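Local structure of packaging enzyme P4 (Pseudomonas phage phi13, 4BLP) at residues L202-D207 against L249-V254; Q166-T171 against R209-S214. The protein is a hexameric packaging NTPase of the RecA-like helicase type, which probably uses NTP hydrolysis to drive viral RNA into the phage procapsid. All blocks are in the same frame, centred on the assembly; numbering follows the deposited sequence.

Contact 1 of 2, residues L202-D207 against L249-V254; sequences LLATAD and LGVLLV. With GOL (glycerol), chain J.
A204 meets V251 through the methyl group at the end of helix 193-205. Its CB points at the chain that leads into strand 252-257 and stops 3.7 Å from CB of V251. The same methyl also touches the end of L253, with A204 CB 3.7 Å from L253 CD2. L253 CG stands anti to its own carbonyl carbon (chi1 -64°), and this brings the CD2 branch round to the helix. A204 is thus held against V251, just before strand 252-257, and L253 within it.

T205 lies one residue on and crosses V251 at a slant. Its OG1 comes within 3.5 Å of V251 CG1, a van der Waals approach of a hydroxyl to a methyl. The polar needs of that hydroxyl are met elsewhere. It is hydrogen-bonded to L201 O, one turn back in the helix. It also accepts a bond from a water, which sits 2.8 Å from T205 OG1 and donates to L249 O as well. G250, with positive phi, closes helix 233-248 in a Schellman motif.

D207, with positive phi, closes helix 193-205 by a Schellman motif of its own. A glycerol, probably from the crystallisation liquor, lies between D207 and L252. Glycerol O1 donates to D207 OD1 at 2.9 Å. At its other end O3 accepts from L252 N at 2.9 Å, with an N-H...O angle of 166°. R209 NH1 binds the same glycerol.

No direct hydrogen bond joins the two segments. A water links T205 to L249, while the glycerol bridge probably reflects the crystal liquor. The direct contact therefore rests on apolar packing, mainly of the A204 methyl against V251 and L253, where a helix covers the sheet of a RecA-like core.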
ATOM      1  N   LEU D 202       7.777  36.326  -0.308  1.00  9.46           N
ATOM      2  CA  LEU D 202       7.465  37.765  -0.198  1.00  8.73           C
ATOM      3  C   LEU D 202       8.541  38.515   0.590  1.00 11.30           C
ATOM      4  O   LEU D 202       9.031  39.566   0.135  1.00 11.61           O
ATOM      5  CB  LEU D 202       6.081  37.959   0.448  1.00  8.51           C
ATOM      6  CG  LEU D 202       4.904  37.691  -0.500  1.00  9.33           C
ATOM      7  CD1 LEU D 202       3.591  37.411   0.336  1.00  9.99           C
ATOM      8  CD2 LEU D 202       4.697  38.880  -1.419  1.00  9.24           C
ATOM      9  N   LEU D 203       8.925  37.990   1.744  1.00  9.77           N
ATOM     10  CA  LEU D 203       9.955  38.606   2.576  1.00  9.48           C
ATOM     11  C   LEU D 203      11.306  38.651   1.855  1.00 11.60           C
ATOM     12  O   LEU D 203      11.946  39.680   1.852  1.00 11.72           O
ATOM     13  CB  LEU D 203      10.099  37.824   3.879  1.00  9.11           C
ATOM     14  CG  LEU D 203       8.959  38.059   4.879  1.00 10.59           C
ATOM     15  CD1 LEU D 203       8.965  36.973   5.902  1.00 11.51           C
ATOM     16  CD2 LEU D 203       9.052  39.491   5.543  1.00 12.45           C
ATOM     17  N   ALA D 204      11.718  37.553   1.212  1.00  9.66           N
ATOM     18  CA  ALA D 204      13.009  37.533   0.504  1.00 10.10           C
ATOM     19  C   ALA D 204      12.994  38.505  -0.685  1.00 12.74           C
ATOM     20  O   ALA D 204      13.980  39.227  -0.923  1.00 12.80           O
ATOM     21  CB  ALA D 204      13.318  36.108   0.047  1.00 10.66           C
ATOM     22  N   THR D 205      11.864  38.571  -1.414  1.00 10.11           N
ATOM     23  CA  THR D 205      11.731  39.490  -2.561  1.00  9.84           C
ATOM     24  C   THR D 205      11.814  40.940  -2.056  1.00 15.59           C
ATOM     25  O   THR D 205      12.368  41.817  -2.768  1.00 13.84           O
ATOM     26  CB  THR D 205      10.424  39.195  -3.331  1.00 12.35           C
ATOM     27  OG1 THR D 205      10.514  37.849  -3.844  1.00 12.21           O
ATOM     28  CG2 THR D 205      10.190  40.144  -4.528  1.00  9.97           C
ATOM     29  N   ALA D 206      11.277  41.180  -0.823  1.00 13.07           N
ATOM     30  CA  ALA D 206      11.307  42.502  -0.150  1.00 13.26           C
ATOM     31  C   ALA D 206      12.640  42.780   0.542  1.00 17.90           C
ATOM     32  O   ALA D 206      12.739  43.724   1.345  1.00 18.75           O
ATOM     33  CB  ALA D 206      10.164  42.596   0.849  1.00 13.15           C
ATOM     34  N   ASP D 207      13.662  41.971   0.230  1.00 14.67           N
ATOM     35  CA  ASP D 207      15.063  42.113   0.662  1.00 15.57           C
ATOM     36  C   ASP D 207      15.297  41.852   2.162  1.00 18.42           C
ATOM     37  O   ASP D 207      16.246  42.395   2.741  1.00 18.18           O
ATOM     38  CB  ASP D 207      15.642  43.511   0.286  1.00 19.76           C
ATOM     39  CG  ASP D 207      17.163  43.532   0.167  1.00 38.47           C
ATOM     40  OD1 ASP D 207      17.761  42.457  -0.118  1.00 39.57           O
ATOM     41  OD2 ASP D 207      17.761  44.600   0.415  1.00 46.74           O
ATOM     42  N   LEU D 249      13.321  32.971  -9.045  1.00 10.56           N
ATOM     43  CA  LEU D 249      12.789  34.241  -8.515  1.00 10.88           C
ATOM     44  C   LEU D 249      13.909  35.169  -7.986  1.00 14.84           C
ATOM     45  O   LEU D 249      13.610  36.274  -7.521  1.00 12.51           O
ATOM     46  CB  LEU D 249      11.757  33.920  -7.410  1.00 11.09           C
ATOM     47  CG  LEU D 249      10.555  33.045  -7.888  1.00 11.81           C
ATOM     48  CD1 LEU D 249       9.695  32.624  -6.724  1.00 12.94           C
ATOM     49  CD2 LEU D 249       9.718  33.802  -8.958  1.00 13.90           C
ATOM     50  N   GLY D 250      15.159  34.717  -8.090  1.00 10.86           N
ATOM     51  CA  GLY D 250      16.338  35.486  -7.677  1.00 12.23           C
ATOM     52  C   GLY D 250      16.397  35.778  -6.180  1.00 14.65           C
ATOM     53  O   GLY D 250      16.934  36.804  -5.764  1.00 14.50           O
ATOM     54  N   VAL D 251      15.911  34.856  -5.358  1.00 10.30           N
ATOM     55  CA  VAL D 251      15.918  35.039  -3.908  1.00  8.87           C
ATOM     56  C   VAL D 251      16.705  33.933  -3.239  1.00 13.52           C
ATOM     57  O   VAL D 251      16.952  32.879  -3.841  1.00 13.23           O
ATOM     58  CB  VAL D 251      14.475  35.118  -3.313  1.00 12.02           C
ATOM     59  CG1 VAL D 251      13.712  36.321  -3.883  1.00 12.02           C
ATOM     60  CG2 VAL D 251      13.688  33.796  -3.507  1.00 11.47           C
ATOM     61  N   LEU D 252      17.046  34.162  -1.964  1.00  9.65           N
ATOM     62  CA  LEU D 252      17.687  33.140  -1.145  1.00 10.68           C
ATOM     63  C   LEU D 252      16.839  32.913   0.096  1.00 11.89           C
ATOM     64  O   LEU D 252      16.530  33.884   0.812  1.00 11.27           O
ATOM     65  CB  LEU D 252      19.127  33.539  -0.749  1.00 11.79           C
ATOM     66  CG  LEU D 252      19.804  32.582   0.245  1.00 15.41           C
ATOM     67  CD1 LEU D 252      20.103  31.230  -0.420  1.00 14.97           C
ATOM     68  CD2 LEU D 252      21.152  33.173   0.712  1.00 16.83           C
ATOM     69  N   LEU D 253      16.440  31.667   0.338  1.00  8.81           N
ATOM     70  CA  LEU D 253      15.736  31.281   1.557  1.00  8.95           C
ATOM     71  C   LEU D 253      16.683  30.436   2.382  1.00 12.55           C
ATOM     72  O   LEU D 253      17.483  29.688   1.814  1.00 12.16           O
ATOM     73  CB  LEU D 253      14.433  30.467   1.291  1.00  9.18           C
ATOM     74  CG  LEU D 253      13.333  31.208   0.535  1.00 11.66           C
ATOM     75  CD1 LEU D 253      12.065  30.351   0.427  1.00 10.52           C
ATOM     76  CD2 LEU D 253      13.044  32.557   1.153  1.00 15.94           C
ATOM     77  N   VAL D 254      16.593  30.554   3.708  1.00 10.63           N
ATOM     78  CA  VAL D 254      17.414  29.774   4.638  1.00  8.86           C
ATOM     79  C   VAL D 254      16.442  28.937   5.451  1.00 11.08           C
ATOM     80  O   VAL D 254      15.441  29.485   5.918  1.00  9.87           O
ATOM     81  CB  VAL D 254      18.311  30.650   5.532  1.00 11.50           C
ATOM     82  CG1 VAL D 254      19.134  29.767   6.489  1.00 11.49           C
ATOM     83  CG2 VAL D 254      19.233  31.528   4.664  1.00 11.61           C
TER
HETATM   84  C1  GOL J1307      17.991  39.375   1.390  1.00 28.28           C
HETATM   85  O1  GOL J1307      19.088  40.274   1.312  1.00 29.69           O
HETATM   86  C2  GOL J1307      18.005  38.477   0.176  1.00 25.47           C
HETATM   87  O2  GOL J1307      19.213  37.706   0.188  1.00 23.71           O
HETATM   88  C3  GOL J1307      16.811  37.550   0.115  1.00 22.04           C
HETATM   89  O3  GOL J1307      16.725  36.938  -1.175  1.00 15.51           O
HETATM   90  O   HOH W   1      11.428  37.607  -6.482  1.00 17.47           O

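Contact 2 of 2, residues Q166-T171 against R209-S214; sequences QTPDVT and RVVIDS
Segments 166-171 and 209-214 run parallel, with V170 paired to V210 and T171 to V211 in the central sheet of the P-loop NTPase fold. V211 N donates to V170 O at 3.0 Å. R209 O accepts twice, from D169 N in its carbonyl plane and from V170 N at a tilt of 20°.

Before the strand pairing starts, D169 turns its carboxylate back to the other chain. Its CG lies anti to the carbonyl carbon (chi1 -64°), which sets OD2 2.8 Å from R209 N. The bond is nearly straight, at 176°, and comes to the anti side of OD2, somewhat out of the carboxylate plane. The R209 guanidinium is not its partner; NH2 goes to N138 O.

V170 and V210 lie side by side and point the same way, toward helix 193-205. V170 CG1 rests 3.8 Å from V210 CB. V211, on the other face with T171, meets P168 at an angle, and the proline ring presents CB to V211 CG2 at 3.7 Å.

Further along, T171 reaches D213 with its methyl. The D213 carboxylate has its salt bridge with R173 and a weak bond to S160 of a probable Walker A loop. What T171 touches is the methylene, with CG2 3.8 Å from D213 CB.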
ATOM      1  N   GLN D 166      23.156  34.522  13.546  1.00 21.44           N
ATOM      2  CA  GLN D 166      23.467  35.032  12.220  1.00 21.05           C
ATOM      3  C   GLN D 166      22.699  36.336  11.963  1.00 27.63           C
ATOM      4  O   GLN D 166      22.747  36.879  10.861  1.00 29.39           O
ATOM      5  CB  GLN D 166      23.162  34.004  11.116  1.00 21.71           C
ATOM      6  CG  GLN D 166      23.827  32.639  11.312  1.00 21.31           C
ATOM      7  CD  GLN D 166      25.288  32.758  11.642  1.00 25.57           C
ATOM      8  OE1 GLN D 166      26.087  33.272  10.860  1.00 22.54           O
ATOM      9  NE2 GLN D 166      25.660  32.341  12.849  1.00 27.46           N
ATOM     10  N   THR D 167      21.971  36.791  12.975  1.00 25.22           N
ATOM     11  CA  THR D 167      21.142  38.001  13.035  1.00 25.09           C
ATOM     12  C   THR D 167      20.289  38.142  11.743  1.00 24.44           C
ATOM     13  O   THR D 167      20.475  39.067  10.942  1.00 24.86           O
ATOM     14  CB  THR D 167      21.987  39.244  13.388  1.00 40.81           C
ATOM     15  OG1 THR D 167      22.897  39.522  12.321  1.00 47.50           O
ATOM     16  CG2 THR D 167      22.747  39.063  14.688  1.00 39.13           C
ATOM     17  N   PRO D 168      19.359  37.184  11.500  1.00 17.48           N
ATOM     18  CA  PRO D 168      18.462  37.337  10.341  1.00 16.24           C
ATOM     19  C   PRO D 168      17.503  38.499  10.576  1.00 17.69           C
ATOM     20  O   PRO D 168      17.368  38.954  11.703  1.00 19.67           O
ATOM     21  CB  PRO D 168      17.695  36.006  10.323  1.00 17.23           C
ATOM     22  CG  PRO D 168      17.649  35.592  11.764  1.00 20.24           C
ATOM     23  CD  PRO D 168      18.959  36.032  12.343  1.00 18.17           C
ATOM     24  N   ASP D 169      16.823  38.969   9.545  1.00 13.04           N
ATOM     25  CA  ASP D 169      15.865  40.048   9.743  1.00 12.97           C
ATOM     26  C   ASP D 169      14.551  39.519  10.279  1.00 15.18           C
ATOM     27  O   ASP D 169      13.899  40.187  11.066  1.00 15.78           O
ATOM     28  CB  ASP D 169      15.612  40.799   8.423  1.00 14.34           C
ATOM     29  CG  ASP D 169      16.841  41.507   7.905  1.00 19.85           C
ATOM     30  OD1 ASP D 169      17.535  42.177   8.713  1.00 19.52           O
ATOM     31  OD2 ASP D 169      17.131  41.377   6.698  1.00 16.12           O
ATOM     32  N   VAL D 170      14.172  38.309   9.854  1.00 12.28           N
ATOM     33  CA  VAL D 170      12.879  37.744  10.227  1.00 12.23           C
ATOM     34  C   VAL D 170      12.976  36.234  10.208  1.00 13.24           C
ATOM     35  O   VAL D 170      13.717  35.668   9.390  1.00 12.84           O
ATOM     36  CB  VAL D 170      11.767  38.283   9.269  1.00 16.45           C
ATOM     37  CG1 VAL D 170      12.045  37.881   7.818  1.00 17.08           C
ATOM     38  CG2 VAL D 170      10.354  37.838   9.712  1.00 17.03           C
ATOM     39  N   THR D 171      12.250  35.596  11.111  1.00 10.25           N
ATOM     40  CA  THR D 171      12.156  34.132  11.164  1.00  9.38           C
ATOM     41  C   THR D 171      10.720  33.721  10.954  1.00 12.02           C
ATOM     42  O   THR D 171       9.825  34.187  11.662  1.00 12.14           O
ATOM     43  CB  THR D 171      12.700  33.606  12.514  1.00 13.78           C
ATOM     44  OG1 THR D 171      14.068  34.021  12.682  1.00 13.84           O
ATOM     45  CG2 THR D 171      12.610  32.068  12.621  1.00 13.79           C
ATOM     46  N   ARG D 209      16.479  39.203   5.099  1.00 11.04           N
ATOM     47  CA  ARG D 209      17.187  37.944   5.311  1.00 11.61           C
ATOM     48  C   ARG D 209      16.211  37.123   6.113  1.00 13.40           C
ATOM     49  O   ARG D 209      15.994  37.426   7.290  1.00 13.55           O
ATOM     50  CB  ARG D 209      18.534  38.122   6.065  1.00 15.06           C
ATOM     51  CG  ARG D 209      19.165  36.757   6.466  1.00 18.22           C
ATOM     52  CD  ARG D 209      19.491  35.833   5.268  1.00 18.03           C
ATOM     53  NE  ARG D 209      20.437  36.482   4.352  1.00 17.27           N
ATOM     54  CZ  ARG D 209      20.210  36.722   3.068  1.00 24.67           C
ATOM     55  NH1 ARG D 209      19.113  36.252   2.481  1.00 20.69           N
ATOM     56  NH2 ARG D 209      21.097  37.395   2.347  1.00 19.35           N
ATOM     57  N   VAL D 210      15.608  36.120   5.476  1.00 11.11           N
ATOM     58  CA  VAL D 210      14.553  35.334   6.119  1.00 11.24           C
ATOM     59  C   VAL D 210      15.041  33.925   6.388  1.00 14.25           C
ATOM     60  O   VAL D 210      15.648  33.274   5.525  1.00 14.96           O
ATOM     61  CB  VAL D 210      13.220  35.363   5.275  1.00 15.74           C
ATOM     62  CG1 VAL D 210      13.452  35.082   3.801  1.00 15.95           C
ATOM     63  CG2 VAL D 210      12.157  34.409   5.834  1.00 14.80           C
ATOM     64  N   VAL D 211      14.748  33.447   7.592  1.00 10.11           N
ATOM     65  CA  VAL D 211      15.089  32.082   8.023  1.00 10.19           C
ATOM     66  C   VAL D 211      13.786  31.380   8.323  1.00 12.07           C
ATOM     67  O   VAL D 211      12.894  31.994   8.903  1.00 13.52           O
ATOM     68  CB  VAL D 211      16.012  32.158   9.274  1.00 16.55           C
ATOM     69  CG1 VAL D 211      16.018  30.833  10.048  1.00 19.35           C
ATOM     70  CG2 VAL D 211      17.425  32.634   8.880  1.00 16.13           C
ATOM     71  N   ILE D 212      13.683  30.105   7.965  1.00  8.43           N
ATOM     72  CA  ILE D 212      12.485  29.309   8.249  1.00  7.92           C
ATOM     73  C   ILE D 212      12.805  28.283   9.318  1.00 12.51           C
ATOM     74  O   ILE D 212      13.648  27.408   9.115  1.00 11.65           O
ATOM     75  CB  ILE D 212      11.908  28.633   6.985  1.00 10.94           C
ATOM     76  CG1 ILE D 212      11.564  29.739   5.934  1.00 12.27           C
ATOM     77  CG2 ILE D 212      10.653  27.821   7.337  1.00 13.31           C
ATOM     78  CD1 ILE D 212      12.014  29.373   4.555  1.00 16.29           C
ATOM     79  N   ASP D 213      12.085  28.395  10.447  1.00 10.34           N
ATOM     80  CA  ASP D 213      12.187  27.488  11.572  1.00  9.31           C
ATOM     81  C   ASP D 213      10.833  26.804  11.721  1.00 13.47           C
ATOM     82  O   ASP D 213       9.961  27.353  12.384  1.00 12.15           O
ATOM     83  CB  ASP D 213      12.580  28.257  12.846  1.00 12.03           C
ATOM     84  CG  ASP D 213      12.752  27.367  14.050  1.00 19.24           C
ATOM     85  OD1 ASP D 213      12.874  26.133  13.863  1.00 18.09           O
ATOM     86  OD2 ASP D 213      12.666  27.886  15.186  1.00 26.26           O
ATOM     87  N   SER D 214      10.602  25.671  11.032  1.00  9.84           N
ATOM     88  CA  SER D 214      11.617  24.902  10.284  1.00  9.16           C
ATOM     89  C   SER D 214      10.953  24.113   9.161  1.00 12.00           C
ATOM     90  O   SER D 214       9.745  24.274   8.916  1.00  9.70           O
ATOM     91  CB  SER D 214      12.278  23.904  11.252  1.00  9.67           C
ATOM     92  OG  SER D 214      11.351  22.877  11.594  1.00 13.53           O
TER

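In the fold
Both contacts are mainly buried and serve the same sheet, in which strand 210-213 lies between 170-173 and 252-257. Contact 2 is formed within that sheet. Contact 1 sets the end of helix 193-205 against the start of strand 252-257. Their chemistry follows: contact 2 has direct hydrogen bonds, mostly backbone to backbone, and buries the larger surface, whereas contact 1 has apolar packing. They meet where I212 N lies 2.8 Å from V254 O, a probable hydrogen bond between neighbouring strands. L253 CD2 packs on V210 CG1 between the strands. From the helix, L203 CD1 packs on V170 CG1, so helix 193-205 also lies on contact 2.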